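Local coordinates for Alpha/beta hydrolase fold protein (Chitinophaga pinensis, PDB 4PW0) that probably acts as a serine hydrolase of the alpha/beta hydrolase fold, its natural substrate not being established, at residues A[22-27]-A[70-75]; A[53-58]-A[267-272]; A[141-146]-A[235-240]. All blocks are in the same frame, centred on the assembly; numbering follows the deposited sequence.

Contact 1 (A[22-27]-A[70-75]); sequences NGTRYA and DNKGVG
Tyr26 and Lys72 come together through their first torsions: the tyrosine CG stands anti to its carbonyl carbon (chi1 -70°), the lysine CG anti to its amide nitrogen (chi1 -179°). Tyr26 CE1 thereby comes within 3.7 Å of Lys72 N, and Tyr26 OH within 3.6 Å of Lys72 CE. The site belongs to the mixed sheet of the alpha/beta hydrolase fold, where strand 24-31 runs antiparallel to strand 66-69 and the chain leaves the latter through a type II turn from Asn71 to Val74. Asp70 N donates an almost straight backbone bond (172°) to Ala27 O at 2.9 Å, which joins the start of this loop to the strand.

Beyond it, Asp70 O lies in the plane of the Tyr26 ring, at its edge, 3.5 Å from Tyr26 CD1. Thr24 CG2 covers one face of the same ring, and Tyr26 OH, packed on the lysine, hydrogen-bonds Glu94 of helix 85-98. Within the turn, Asn71 OD1 accepts from Lys72 N at 2.8 Å, in the carbonyl plane on a lone pair, which braces the amide beside the tyrosine.

The lysine chain bends at its third torsion and crosses Thr24 at about a right angle; its ammonium has a long, weak ion pair with Asp91. A water lies between Asn22 O and Thr24 OG1, 2.6 Å from the threonine oxygen, while Lys72 CE lies 3.4 Å from that same Thr24 OG1.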
ATOM      1  N   ASN A  22      24.620 -13.037  28.422  1.00 33.38           N
ATOM      2  CA  ASN A  22      24.191 -12.572  29.749  0.60 35.57           C
ATOM      3  C   ASN A  22      23.322 -13.622  30.469  1.00 33.78           C
ATOM      4  O   ASN A  22      22.277 -13.287  31.065  1.00 33.80           O
ATOM      5  CB  ASN A  22      23.432 -11.232  29.588  0.60 44.09           C
ATOM      6  CG  ASN A  22      23.043 -10.581  30.909  0.60 53.67           C
ATOM      7  OD1 ASN A  22      23.731 -10.714  31.931  0.60 62.34           O
ATOM      8  ND2 ASN A  22      21.929  -9.841  30.883  0.60 46.86           N
ATOM      9  N   GLY A  23      23.725 -14.895  30.390  1.00 33.55           N
ATOM     10  CA  GLY A  23      23.029 -15.983  31.057  1.00 32.85           C
ATOM     11  C   GLY A  23      21.781 -16.558  30.366  1.00 29.86           C
ATOM     12  O   GLY A  23      21.086 -17.370  30.929  1.00 31.28           O
ATOM     13  N   THR A  24      21.480 -16.118  29.157  1.00 26.92           N
ATOM     14  CA  THR A  24      20.310 -16.604  28.418  1.00 26.79           C
ATOM     15  C   THR A  24      20.792 -17.235  27.097  1.00 23.48           C
ATOM     16  O   THR A  24      21.628 -16.636  26.373  1.00 27.09           O
ATOM     17  CB  THR A  24      19.365 -15.407  28.105  1.00 24.62           C
ATOM     18  OG1 THR A  24      18.919 -14.802  29.335  1.00 27.64           O
ATOM     19  CG2 THR A  24      18.197 -15.834  27.250  1.00 28.15           C
ATOM     20  N   ARG A  25      20.223 -18.388  26.759  1.00 25.07           N
ATOM     21  CA  ARG A  25      20.464 -19.044  25.474  0.60 24.30           C
ATOM     22  C   ARG A  25      19.361 -18.590  24.526  1.00 23.18           C
ATOM     23  O   ARG A  25      18.197 -18.876  24.782  1.00 26.99           O
ATOM     24  CB  ARG A  25      20.377 -20.569  25.602  0.60 28.03           C
ATOM     25  CG  ARG A  25      20.315 -21.327  24.273  0.60 34.63           C
ATOM     26  CD  ARG A  25      19.558 -22.672  24.301  0.60 37.54           C
ATOM     27  NE  ARG A  25      18.327 -22.674  25.110  0.60 44.36           N
ATOM     28  CZ  ARG A  25      17.368 -23.610  25.076  0.60 49.77           C
ATOM     29  NH1 ARG A  25      17.395 -24.623  24.199  0.60 42.26           N
ATOM     30  NH2 ARG A  25      16.314 -23.490  25.895  0.60 64.67           N
ATOM     31  N   TYR A  26      19.726 -17.852  23.483  1.00 23.20           N
ATOM     32  CA  TYR A  26      18.784 -17.433  22.421  1.00 20.66           C
ATOM     33  C   TYR A  26      18.876 -18.369  21.235  1.00 21.89           C
ATOM     34  O   TYR A  26      19.977 -18.591  20.699  1.00 23.59           O
ATOM     35  CB  TYR A  26      19.061 -16.006  21.981  1.00 21.05           C
ATOM     36  CG  TYR A  26      18.721 -14.958  23.009  1.00 19.85           C
ATOM     37  CD1 TYR A  26      17.445 -14.388  23.074  1.00 21.46           C
ATOM     38  CD2 TYR A  26      19.670 -14.505  23.902  1.00 24.04           C
ATOM     39  CE1 TYR A  26      17.144 -13.434  24.005  1.00 22.90           C
ATOM     40  CE2 TYR A  26      19.372 -13.523  24.843  1.00 23.32           C
ATOM     41  CZ  TYR A  26      18.105 -12.972  24.885  1.00 22.54           C
ATOM     42  OH  TYR A  26      17.734 -12.039  25.834  1.00 23.90           O
ATOM     43  N   ALA A  27      17.713 -18.884  20.821  1.00 20.39           N
ATOM     44  CA  ALA A  27      17.576 -19.687  19.638  1.00 20.92           C
ATOM     45  C   ALA A  27      17.213 -18.789  18.432  1.00 20.00           C
ATOM     46  O   ALA A  27      16.362 -17.892  18.527  1.00 20.25           O
ATOM     47  CB  ALA A  27      16.496 -20.748  19.833  1.00 21.64           C
ATOM     48  N   ASP A  70      13.828 -16.485  18.690  1.00 17.58           N
ATOM     49  CA  ASP A  70      12.963 -16.571  19.834  1.00 17.34           C
ATOM     50  C   ASP A  70      13.475 -15.618  20.901  1.00 18.70           C
ATOM     51  O   ASP A  70      14.650 -15.715  21.357  1.00 18.97           O
ATOM     52  CB  ASP A  70      12.884 -17.954  20.408  1.00 18.10           C
ATOM     53  CG  ASP A  70      12.077 -18.942  19.591  1.00 20.14           C
ATOM     54  OD1 ASP A  70      11.066 -18.548  18.968  1.00 19.30           O
ATOM     55  OD2 ASP A  70      12.457 -20.178  19.598  1.00 20.12           O
ATOM     56  N   ASN A  71      12.664 -14.660  21.299  1.00 17.68           N
ATOM     57  CA  ASN A  71      13.034 -13.778  22.390  1.00 18.02           C
ATOM     58  C   ASN A  71      13.110 -14.601  23.713  1.00 18.12           C
ATOM     59  O   ASN A  71      12.711 -15.757  23.770  1.00 18.47           O
ATOM     60  CB  ASN A  71      12.061 -12.596  22.431  1.00 18.09           C
ATOM     61  CG  ASN A  71      12.699 -11.312  22.952  1.00 18.58           C
ATOM     62  OD1 ASN A  71      13.613 -11.328  23.806  1.00 20.30           O
ATOM     63  ND2 ASN A  71      12.249 -10.164  22.417  1.00 18.58           N
ATOM     64  N   LYS A  72      13.592 -13.969  24.796  1.00 18.68           N
ATOM     65  CA  LYS A  72      13.899 -14.645  26.041  1.00 19.41           C
ATOM     66  C   LYS A  72      12.681 -15.432  26.521  1.00 19.41           C
ATOM     67  O   LYS A  72      11.550 -14.934  26.558  1.00 18.43           O
ATOM     68  CB  LYS A  72      14.296 -13.605  27.081  1.00 19.82           C
ATOM     69  CG  LYS A  72      14.665 -14.222  28.430  1.00 21.85           C
ATOM     70  CD  LYS A  72      15.043 -13.161  29.459  1.00 23.21           C
ATOM     71  CE  LYS A  72      16.373 -12.523  29.169  1.00 26.17           C
ATOM     72  NZ  LYS A  72      16.692 -11.539  30.269  1.00 29.29           N
ATOM     73  N   GLY A  73      12.905 -16.708  26.826  1.00 18.79           N
ATOM     74  CA  GLY A  73      11.892 -17.591  27.338  1.00 19.95           C
ATOM     75  C   GLY A  73      10.960 -18.250  26.340  1.00 19.13           C
ATOM     76  O   GLY A  73      10.186 -19.118  26.695  1.00 20.68           O
ATOM     77  N   VAL A  74      10.991 -17.773  25.113  1.00 18.42           N
ATOM     78  CA  VAL A  74      10.060 -18.262  24.082  1.00 18.09           C
ATOM     79  C   VAL A  74      10.669 -19.477  23.381  1.00 19.11           C
ATOM     80  O   VAL A  74      11.780 -19.403  22.886  1.00 19.88           O
ATOM     81  CB  VAL A  74       9.786 -17.151  23.054  1.00 17.39           C
ATOM     82  CG1 VAL A  74       8.836 -17.650  21.963  1.00 19.95           C
ATOM     83  CG2 VAL A  74       9.189 -15.957  23.744  1.00 19.41           C
ATOM     84  N   GLY A  75       9.927 -20.576  23.303  1.00 20.09           N
ATOM     85  CA  GLY A  75      10.365 -21.718  22.498  1.00 23.74           C
ATOM     86  C   GLY A  75      11.686 -22.253  23.032  1.00 22.32           C
ATOM     87  O   GLY A  75      11.860 -22.389  24.259  1.00 21.52           O
TER
HETATM   88  O   HOH W   1      19.984 -12.423  29.585  1.00 33.08           O

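Contact 2 (A[53-58]-A[267-272]); sequences DPLITN and QYPELF
The Phe272 ring turns an edge, not a face, to Ile56: Ile56 CG2 lies near the ring plane, 3.7 Å from Phe272 CE2. Phe265 of helix 264-267, which Ile56 also touches, packs edge-to-face with the same phenylalanine, so the ring is shared between two helices. The second flat group is the Asp53 carboxylate: Asp53 OD2 lies 3.5 Å from Pro269 CB, the two side chains crossing at about a right angle.

The contact joins the first turns of two helices of the alpha/beta hydrolase fold, 54-61 and 269-282. Pro269, the first residue of its helix, packs between Leu55, Ile56 and Asp53. Pro269 CG meets Leu55 CD1 at 3.7 Å, and Pro269 CB meets Ile56 CG1 at 3.8 Å. The isoleucine serves both partners: with CG2 anti to the backbone N and CG1 anti to the carbonyl carbon (chi1 -64°), CG2 reaches the phenylalanine, while the CG1 branch packs on the proline and its CD1 also nears the ring. On the outer side Leu55 CD1 also approaches the aliphatic part of Glu270, which packs in addition on Tyr278 of the second subunit.

Asp53 is the N-cap of helix 54-61. Asp53 OD1 accepts from Leu55 N at 3.0 Å, the donor standing 49° out of the carboxylate plane, while OD2 forms a salt bridge with Arg183 of helix 171-184. No hydrogen bond passes between the two segments. The contact is therefore mainly apolar packing, and the one carboxylate pressed against the proline is probably stabilised as an anion by the helix N-terminus and the arginine.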
ATOM      1  N   ASP A  53       5.981 -17.504   8.111  1.00 15.92           N
ATOM      2  CA  ASP A  53       5.516 -18.029   6.833  1.00 16.98           C
ATOM      3  C   ASP A  53       6.741 -18.214   5.945  1.00 16.65           C
ATOM      4  O   ASP A  53       7.439 -17.247   5.638  1.00 16.69           O
ATOM      5  CB  ASP A  53       4.577 -16.998   6.228  1.00 16.95           C
ATOM      6  CG  ASP A  53       3.915 -17.423   4.950  1.00 19.59           C
ATOM      7  OD1 ASP A  53       4.329 -18.436   4.301  1.00 18.95           O
ATOM      8  OD2 ASP A  53       2.922 -16.716   4.600  1.00 20.69           O
ATOM      9  N   PRO A  54       6.998 -19.486   5.529  1.00 16.48           N
ATOM     10  CA  PRO A  54       8.147 -19.680   4.637  1.00 18.12           C
ATOM     11  C   PRO A  54       8.102 -18.903   3.332  1.00 18.42           C
ATOM     12  O   PRO A  54       9.146 -18.484   2.840  1.00 19.77           O
ATOM     13  CB  PRO A  54       8.111 -21.190   4.338  1.00 19.43           C
ATOM     14  CG  PRO A  54       6.750 -21.645   4.630  1.00 22.80           C
ATOM     15  CD  PRO A  54       6.217 -20.726   5.727  1.00 17.62           C
ATOM     16  N   LEU A  55       6.912 -18.598   2.801  1.00 17.88           N
ATOM     17  CA  LEU A  55       6.901 -17.757   1.612  1.00 18.96           C
ATOM     18  C   LEU A  55       7.483 -16.378   1.856  1.00 19.75           C
ATOM     19  O   LEU A  55       8.126 -15.784   1.000  1.00 20.46           O
ATOM     20  CB  LEU A  55       5.493 -17.600   1.038  1.00 22.15           C
ATOM     21  CG  LEU A  55       5.009 -18.645   0.095  1.00 24.95           C
ATOM     22  CD1 LEU A  55       3.633 -18.365  -0.434  1.00 21.50           C
ATOM     23  CD2 LEU A  55       5.973 -18.839  -1.067  1.00 29.48           C
ATOM     24  N   ILE A  56       7.235 -15.861   3.066  1.00 17.67           N
ATOM     25  CA  ILE A  56       7.705 -14.547   3.398  1.00 18.58           C
ATOM     26  C   ILE A  56       9.181 -14.551   3.749  1.00 17.75           C
ATOM     27  O   ILE A  56       9.964 -13.725   3.238  1.00 18.38           O
ATOM     28  CB  ILE A  56       6.846 -13.966   4.534  1.00 17.61           C
ATOM     29  CG1 ILE A  56       5.398 -13.809   4.021  1.00 17.71           C
ATOM     30  CG2 ILE A  56       7.419 -12.637   4.966  1.00 19.54           C
ATOM     31  CD1 ILE A  56       4.418 -13.289   5.062  1.00 19.57           C
ATOM     32  N   THR A  57       9.580 -15.506   4.587  1.00 17.01           N
ATOM     33  CA  THR A  57      10.989 -15.519   4.953  1.00 17.45           C
ATOM     34  C   THR A  57      11.888 -15.961   3.788  1.00 18.28           C
ATOM     35  O   THR A  57      12.953 -15.364   3.616  1.00 19.54           O
ATOM     36  CB  THR A  57      11.254 -16.406   6.162  1.00 18.66           C
ATOM     37  OG1 THR A  57      10.858 -17.749   5.879  1.00 19.24           O
ATOM     38  CG2 THR A  57      10.561 -15.880   7.425  1.00 20.56           C
ATOM     39  N   ASN A  58      11.425 -16.904   2.969  1.00 17.92           N
ATOM     40  CA  ASN A  58      12.175 -17.225   1.759  1.00 19.76           C
ATOM     41  C   ASN A  58      12.204 -16.043   0.785  1.00 20.57           C
ATOM     42  O   ASN A  58      13.248 -15.712   0.192  1.00 23.35           O
ATOM     43  CB  ASN A  58      11.646 -18.484   1.076  1.00 20.96           C
ATOM     44  CG  ASN A  58      11.973 -19.752   1.848  1.00 19.28           C
ATOM     45  OD1 ASN A  58      12.967 -19.784   2.569  1.00 22.87           O
ATOM     46  ND2 ASN A  58      11.159 -20.773   1.732  1.00 22.04           N
ATOM     47  N   GLN A 267      -2.335 -13.900   4.523  1.00 14.41           N
ATOM     48  CA  GLN A 267      -3.360 -14.008   3.487  1.00 14.73           C
ATOM     49  C   GLN A 267      -2.817 -13.710   2.113  1.00 14.56           C
ATOM     50  O   GLN A 267      -3.232 -14.351   1.124  1.00 16.77           O
ATOM     51  CB  GLN A 267      -4.552 -13.125   3.824  1.00 15.12           C
ATOM     52  CG  GLN A 267      -5.695 -13.303   2.829  1.00 14.89           C
ATOM     53  CD  GLN A 267      -7.038 -12.872   3.409  1.00 14.61           C
ATOM     54  OE1 GLN A 267      -7.283 -12.977   4.599  1.00 15.04           O
ATOM     55  NE2 GLN A 267      -7.899 -12.378   2.552  1.00 15.55           N
ATOM     56  N   TYR A 268      -1.893 -12.734   2.009  1.00 15.31           N
ATOM     57  CA  TYR A 268      -1.333 -12.305   0.746  1.00 15.46           C
ATOM     58  C   TYR A 268       0.205 -12.228   0.852  1.00 15.25           C
ATOM     59  O   TYR A 268       0.803 -11.162   0.776  1.00 15.96           O
ATOM     60  CB  TYR A 268      -1.874 -10.936   0.338  1.00 16.42           C
ATOM     61  CG  TYR A 268      -3.396 -10.887   0.229  1.00 15.15           C
ATOM     62  CD1 TYR A 268      -4.070 -11.530  -0.796  1.00 17.38           C
ATOM     63  CD2 TYR A 268      -4.136 -10.183   1.152  1.00 16.45           C
ATOM     64  CE1 TYR A 268      -5.456 -11.472  -0.861  1.00 17.73           C
ATOM     65  CE2 TYR A 268      -5.525 -10.091   1.079  1.00 16.91           C
ATOM     66  CZ  TYR A 268      -6.194 -10.721   0.060  1.00 14.73           C
ATOM     67  OH  TYR A 268      -7.582 -10.671  -0.047  1.00 16.80           O
ATOM     68  N   PRO A 269       0.851 -13.375   1.035  1.00 14.91           N
ATOM     69  CA  PRO A 269       2.274 -13.363   1.296  1.00 15.60           C
ATOM     70  C   PRO A 269       3.111 -12.879   0.118  1.00 15.31           C
ATOM     71  O   PRO A 269       4.153 -12.236   0.325  1.00 17.09           O
ATOM     72  CB  PRO A 269       2.573 -14.833   1.648  1.00 16.42           C
ATOM     73  CG  PRO A 269       1.513 -15.626   0.894  1.00 17.08           C
ATOM     74  CD  PRO A 269       0.282 -14.742   1.071  1.00 15.57           C
ATOM     75  N   GLU A 270       2.723 -13.209  -1.108  1.00 15.33           N
ATOM     76  CA  GLU A 270       3.493 -12.751  -2.250  0.60 16.37           C
ATOM     77  C   GLU A 270       3.355 -11.236  -2.513  1.00 16.46           C
ATOM     78  O   GLU A 270       4.319 -10.546  -2.884  1.00 17.18           O
ATOM     79  CB  GLU A 270       3.156 -13.571  -3.484  0.60 19.96           C
ATOM     80  CG  GLU A 270       3.630 -15.003  -3.323  0.60 24.80           C
ATOM     81  CD  GLU A 270       3.678 -15.781  -4.607  0.60 34.82           C
ATOM     82  OE1 GLU A 270       2.767 -15.634  -5.442  0.60 38.23           O
ATOM     83  OE2 GLU A 270       4.640 -16.557  -4.748  0.60 34.74           O
ATOM     84  N   LEU A 271       2.155 -10.708  -2.234  1.00 16.27           N
ATOM     85  CA  LEU A 271       1.945  -9.267  -2.293  1.00 15.61           C
ATOM     86  C   LEU A 271       2.862  -8.587  -1.239  1.00 14.95           C
ATOM     87  O   LEU A 271       3.541  -7.596  -1.511  1.00 15.84           O
ATOM     88  CB  LEU A 271       0.492  -8.954  -2.012  1.00 15.39           C
ATOM     89  CG  LEU A 271       0.068  -7.505  -1.885  1.00 15.64           C
ATOM     90  CD1 LEU A 271       0.370  -6.703  -3.128  1.00 18.18           C
ATOM     91  CD2 LEU A 271      -1.423  -7.418  -1.515  1.00 17.03           C
ATOM     92  N   PHE A 272       2.826  -9.141  -0.029  1.00 14.38           N
ATOM     93  CA  PHE A 272       3.662  -8.586   1.049  1.00 14.81           C
ATOM     94  C   PHE A 272       5.142  -8.582   0.677  1.00 15.36           C
ATOM     95  O   PHE A 272       5.833  -7.594   0.884  1.00 15.40           O
ATOM     96  CB  PHE A 272       3.430  -9.356   2.347  1.00 14.90           C
ATOM     97  CG  PHE A 272       4.295  -8.881   3.471  1.00 14.20           C
ATOM     98  CD1 PHE A 272       3.987  -7.724   4.144  1.00 14.93           C
ATOM     99  CD2 PHE A 272       5.446  -9.566   3.825  1.00 15.31           C
ATOM    100  CE1 PHE A 272       4.783  -7.262   5.170  1.00 15.68           C
ATOM    101  CE2 PHE A 272       6.259  -9.088   4.844  1.00 15.42           C
ATOM    102  CZ  PHE A 272       5.939  -7.943   5.526  1.00 16.20           C
TER

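Contact 3 (A[141-146]-A[235-240]); sequences KVLHTF and EMMDTY
Val142 reaches across to the backbone of 235-238 with both of its methyl groups. Val142 CB, pointing toward that segment, has Met236 O as its nearest neighbour there, at 4.2 Å. From CB, the methyl Val142 CG1, set between the backbone N and the carbonyl carbon (chi1 66°), comes 3.4 Å from Met237 O; Val142 CG2, anti to the backbone N, lies 3.5 Å from Met236 O and also faces Glu235 O. Cut back to an alanine, this side chain would lose both methyls, which is likely to leave a gap against the carbonyls of 235-237.

A water bridges the backbones beside the valine, donating to Val142 O at 2.9 Å and to Met236 O at 2.8 Å. The Met236 carbonyl is thus both bonded by water and packed by Val142 and by Leu143 CD2. Leu143 CD2 also lies 4.0 Å from Met237 SE; both methionines are selenomethionines. Phe146 and Met236 lie side by side, pointing the same way, in a Met-aromatic contact: Met236 SE is 3.8 Å from Phe146 CE1 and meets the ring obliquely, while Met236 CE lies at the edge, in plane.

The side chains of Met236 and Met237 touch Ser110 and His262, which with Asp234 have the geometry of a Ser-His-Asp catalytic triad, so this packing probably lines the active site. Asp234 OD1 also accepts from Met237 N. Around the contact, Leu143 and Phe146 lean on helix 197-212, and Leu143 and Met237 meet Phe114 of helix 111-122; the paired loops follow strands 127-133 and 226-231 and lead into helices 146-154 and 240-248.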
ATOM      1  N   LYS A 141      -7.238   1.791  22.982  1.00 17.35           N
ATOM      2  CA  LYS A 141      -8.299   1.223  23.789  0.60 18.38           C
ATOM      3  C   LYS A 141      -8.652  -0.210  23.407  1.00 17.33           C
ATOM      4  O   LYS A 141      -9.098  -0.994  24.236  1.00 18.93           O
ATOM      5  CB  LYS A 141      -9.541   2.126  23.712  0.60 21.21           C
ATOM      6  CG  LYS A 141      -9.323   3.588  24.076  0.60 31.88           C
ATOM      7  CD  LYS A 141      -8.695   3.789  25.451  0.60 37.21           C
ATOM      8  CE  LYS A 141      -8.819   5.238  25.891  0.60 36.70           C
ATOM      9  NZ  LYS A 141      -7.856   5.499  26.986  0.60 39.82           N
ATOM     10  N   VAL A 142      -8.467  -0.578  22.144  1.00 16.44           N
ATOM     11  CA  VAL A 142      -8.865  -1.916  21.705  1.00 17.45           C
ATOM     12  C   VAL A 142      -8.108  -2.991  22.498  1.00 16.67           C
ATOM     13  O   VAL A 142      -8.640  -4.067  22.725  1.00 16.90           O
ATOM     14  CB  VAL A 142      -8.665  -2.103  20.174  1.00 17.50           C
ATOM     15  CG1 VAL A 142      -7.198  -2.050  19.795  1.00 16.94           C
ATOM     16  CG2 VAL A 142      -9.311  -3.387  19.661  1.00 18.48           C
ATOM     17  N   LEU A 143      -6.875  -2.704  22.912  1.00 15.88           N
ATOM     18  CA  LEU A 143      -6.085  -3.697  23.611  1.00 16.26           C
ATOM     19  C   LEU A 143      -6.537  -3.866  25.063  1.00 17.78           C
ATOM     20  O   LEU A 143      -6.157  -4.834  25.691  1.00 18.18           O
ATOM     21  CB  LEU A 143      -4.603  -3.349  23.566  1.00 17.44           C
ATOM     22  CG  LEU A 143      -3.989  -3.556  22.165  1.00 16.47           C
ATOM     23  CD1 LEU A 143      -2.578  -3.042  22.144  1.00 18.24           C
ATOM     24  CD2 LEU A 143      -4.036  -5.032  21.723  1.00 16.83           C
ATOM     25  N   HIS A 144      -7.368  -2.949  25.583  1.00 17.72           N
ATOM     26  CA  HIS A 144      -7.884  -3.155  26.937  1.00 20.04           C
ATOM     27  C   HIS A 144      -8.701  -4.423  27.012  1.00 21.45           C
ATOM     28  O   HIS A 144      -8.822  -5.035  28.089  1.00 24.87           O
ATOM     29  CB  HIS A 144      -8.765  -1.974  27.373  1.00 19.91           C
ATOM     30  CG  HIS A 144      -8.060  -0.657  27.415  1.00 22.14           C
ATOM     31  ND1 HIS A 144      -8.660   0.486  27.899  1.00 30.84           N
ATOM     32  CD2 HIS A 144      -6.843  -0.280  26.968  1.00 22.69           C
ATOM     33  CE1 HIS A 144      -7.816   1.490  27.796  1.00 29.01           C
ATOM     34  NE2 HIS A 144      -6.717   1.058  27.211  1.00 25.77           N
ATOM     35  N   THR A 145      -9.281  -4.834  25.894  1.00 18.26           N
ATOM     36  CA  THR A 145     -10.074  -6.058  25.824  1.00 21.56           C
ATOM     37  C   THR A 145      -9.390  -7.250  25.181  1.00 18.24           C
ATOM     38  O   THR A 145     -10.003  -8.266  24.889  1.00 19.10           O
ATOM     39  CB  THR A 145     -11.424  -5.824  25.206  1.00 27.66           C
ATOM     40  OG1 THR A 145     -11.272  -5.293  23.916  1.00 29.40           O
ATOM     41  CG2 THR A 145     -12.305  -4.902  26.166  1.00 34.19           C
ATOM     42  N   PHE A 146      -8.080  -7.126  25.009  1.00 17.04           N
ATOM     43  CA  PHE A 146      -7.287  -8.227  24.486  1.00 16.82           C
ATOM     44  C   PHE A 146      -7.456  -9.505  25.318  1.00 16.85           C
ATOM     45  O   PHE A 146      -7.620 -10.557  24.731  1.00 16.47           O
ATOM     46  CB  PHE A 146      -5.802  -7.822  24.357  1.00 18.01           C
ATOM     47  CG  PHE A 146      -4.938  -8.915  23.875  1.00 17.15           C
ATOM     48  CD1 PHE A 146      -4.935  -9.239  22.566  1.00 18.90           C
ATOM     49  CD2 PHE A 146      -4.072  -9.607  24.733  1.00 17.59           C
ATOM     50  CE1 PHE A 146      -4.132 -10.240  22.083  1.00 19.63           C
ATOM     51  CE2 PHE A 146      -3.265 -10.601  24.246  1.00 17.90           C
ATOM     52  CZ  PHE A 146      -3.306 -10.938  22.913  1.00 18.80           C
ATOM     53  N   GLU A 235      -9.431  -7.453  14.148  1.00 14.35           N
ATOM     54  CA  GLU A 235     -10.211  -7.374  15.393  0.60 15.74           C
ATOM     55  C   GLU A 235      -9.370  -7.102  16.644  1.00 15.37           C
ATOM     56  O   GLU A 235      -9.832  -6.479  17.615  1.00 18.65           O
ATOM     57  CB  GLU A 235     -11.004  -8.695  15.612  0.60 16.89           C
ATOM     58  CG  GLU A 235     -11.884  -8.677  16.856  0.60 21.69           C
ATOM     59  CD  GLU A 235     -12.880  -9.828  17.038  0.60 24.80           C
ATOM     60  OE1 GLU A 235     -12.746 -10.927  16.446  0.60 21.59           O
ATOM     61  OE2 GLU A 235     -13.835  -9.599  17.840  0.60 26.96           O
HETATM   62  N   MSE A 236      -8.145  -7.635  16.662  1.00 14.32           N
HETATM   63  CA  MSE A 236      -7.273  -7.511  17.813  1.00 14.31           C
HETATM   64  C   MSE A 236      -6.745  -6.092  17.980  1.00 14.80           C
HETATM   65  O   MSE A 236      -6.640  -5.593  19.098  1.00 15.86           O
HETATM   66  CB  MSE A 236      -6.108  -8.508  17.620  1.00 15.28           C
HETATM   67  CG  MSE A 236      -5.118  -8.490  18.772  1.00 15.98           C
HETATM   68 SE   MSE A 236      -3.572  -9.631  18.417  0.65 16.80          SE
HETATM   69  CE  MSE A 236      -4.507 -11.319  18.281  1.00 19.15           C
HETATM   70  N   MSE A 237      -6.345  -5.482  16.850  1.00 14.52           N
HETATM   71  CA  MSE A 237      -5.590  -4.238  16.870  1.00 13.88           C
HETATM   72  C   MSE A 237      -6.382  -3.031  16.380  1.00 14.28           C
HETATM   73  O   MSE A 237      -5.918  -1.907  16.618  1.00 14.78           O
HETATM   74  CB  MSE A 237      -4.377  -4.370  15.960  1.00 13.87           C
HETATM   75  CG  MSE A 237      -3.399  -5.467  16.358  1.00 15.02           C
HETATM   76 SE   MSE A 237      -2.488  -5.021  18.035  0.65 16.00          SE
HETATM   77  CE  MSE A 237      -1.346  -6.581  18.126  1.00 16.19           C
ATOM     78  N   ASP A 238      -7.501  -3.275  15.684  1.00 13.84           N
ATOM     79  CA  ASP A 238      -8.365  -2.283  14.970  1.00 15.11           C
ATOM     80  C   ASP A 238      -7.578  -1.773  13.738  1.00 13.52           C
ATOM     81  O   ASP A 238      -6.567  -1.081  13.885  1.00 14.66           O
ATOM     82  CB  ASP A 238      -8.822  -1.136  15.896  1.00 14.99           C
ATOM     83  CG  ASP A 238      -9.855  -0.225  15.247  1.00 17.93           C
ATOM     84  OD1 ASP A 238     -10.007  -0.222  14.011  1.00 17.33           O
ATOM     85  OD2 ASP A 238     -10.580   0.457  16.021  1.00 22.65           O
ATOM     86  N   THR A 239      -8.064  -2.081  12.557  1.00 13.52           N
ATOM     87  CA  THR A 239      -7.441  -1.607  11.348  1.00 14.31           C
ATOM     88  C   THR A 239      -7.202  -0.102  11.379  1.00 14.54           C
ATOM     89  O   THR A 239      -6.181   0.362  10.869  1.00 14.67           O
ATOM     90  CB  THR A 239      -8.261  -2.044  10.156  1.00 14.68           C
ATOM     91  OG1 THR A 239      -8.157  -3.472  10.060  1.00 15.19           O
ATOM     92  CG2 THR A 239      -7.798  -1.395   8.850  1.00 14.96           C
ATOM     93  N   TYR A 240      -8.129   0.673  11.954  1.00 13.99           N
ATOM     94  CA  TYR A 240      -7.945   2.119  11.950  1.00 15.33           C
ATOM     95  C   TYR A 240      -6.705   2.562  12.671  1.00 14.67           C
ATOM     96  O   TYR A 240      -6.105   3.595  12.346  1.00 15.75           O
ATOM     97  CB  TYR A 240      -9.182   2.808  12.544  1.00 18.59           C
ATOM     98  CG  TYR A 240      -9.155   4.297  12.332  1.00 19.28           C
ATOM     99  CD1 TYR A 240      -9.513   4.844  11.150  1.00 22.08           C
ATOM    100  CD2 TYR A 240      -8.692   5.105  13.325  1.00 23.78           C
ATOM    101  CE1 TYR A 240      -9.449   6.211  10.940  1.00 27.75           C
ATOM    102  CE2 TYR A 240      -8.593   6.486  13.144  1.00 27.28           C
ATOM    103  CZ  TYR A 240      -8.995   7.023  11.951  1.00 25.29           C
ATOM    104  OH  TYR A 240      -8.922   8.383  11.717  1.00 35.78           O
TER
HETATM  105  O   HOH W   2      -7.735  -6.549  21.495  1.00 17.80           O

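Overall arrangement
The three contacts are well separated, their centres 24 to 28 Å apart and none touching another; contacts 2 and 3 come closest, about 11 Å between nearest atoms. Contact 3 is the one at the presumed active site, next to Ser110, His262 and Asp234. Contact 1 ties the antiparallel edge region of the sheet to a loop whose Asn71 side chain lies near the presumed nucleophile elbow without touching it. In sequence, contact 1 closes before contact 3 opens, the segments of contacts 1 and 2 alternate, and contact 2 spans contact 3. Contacts 2 and 3 both reach the second subunit, whereas contact 1 does not.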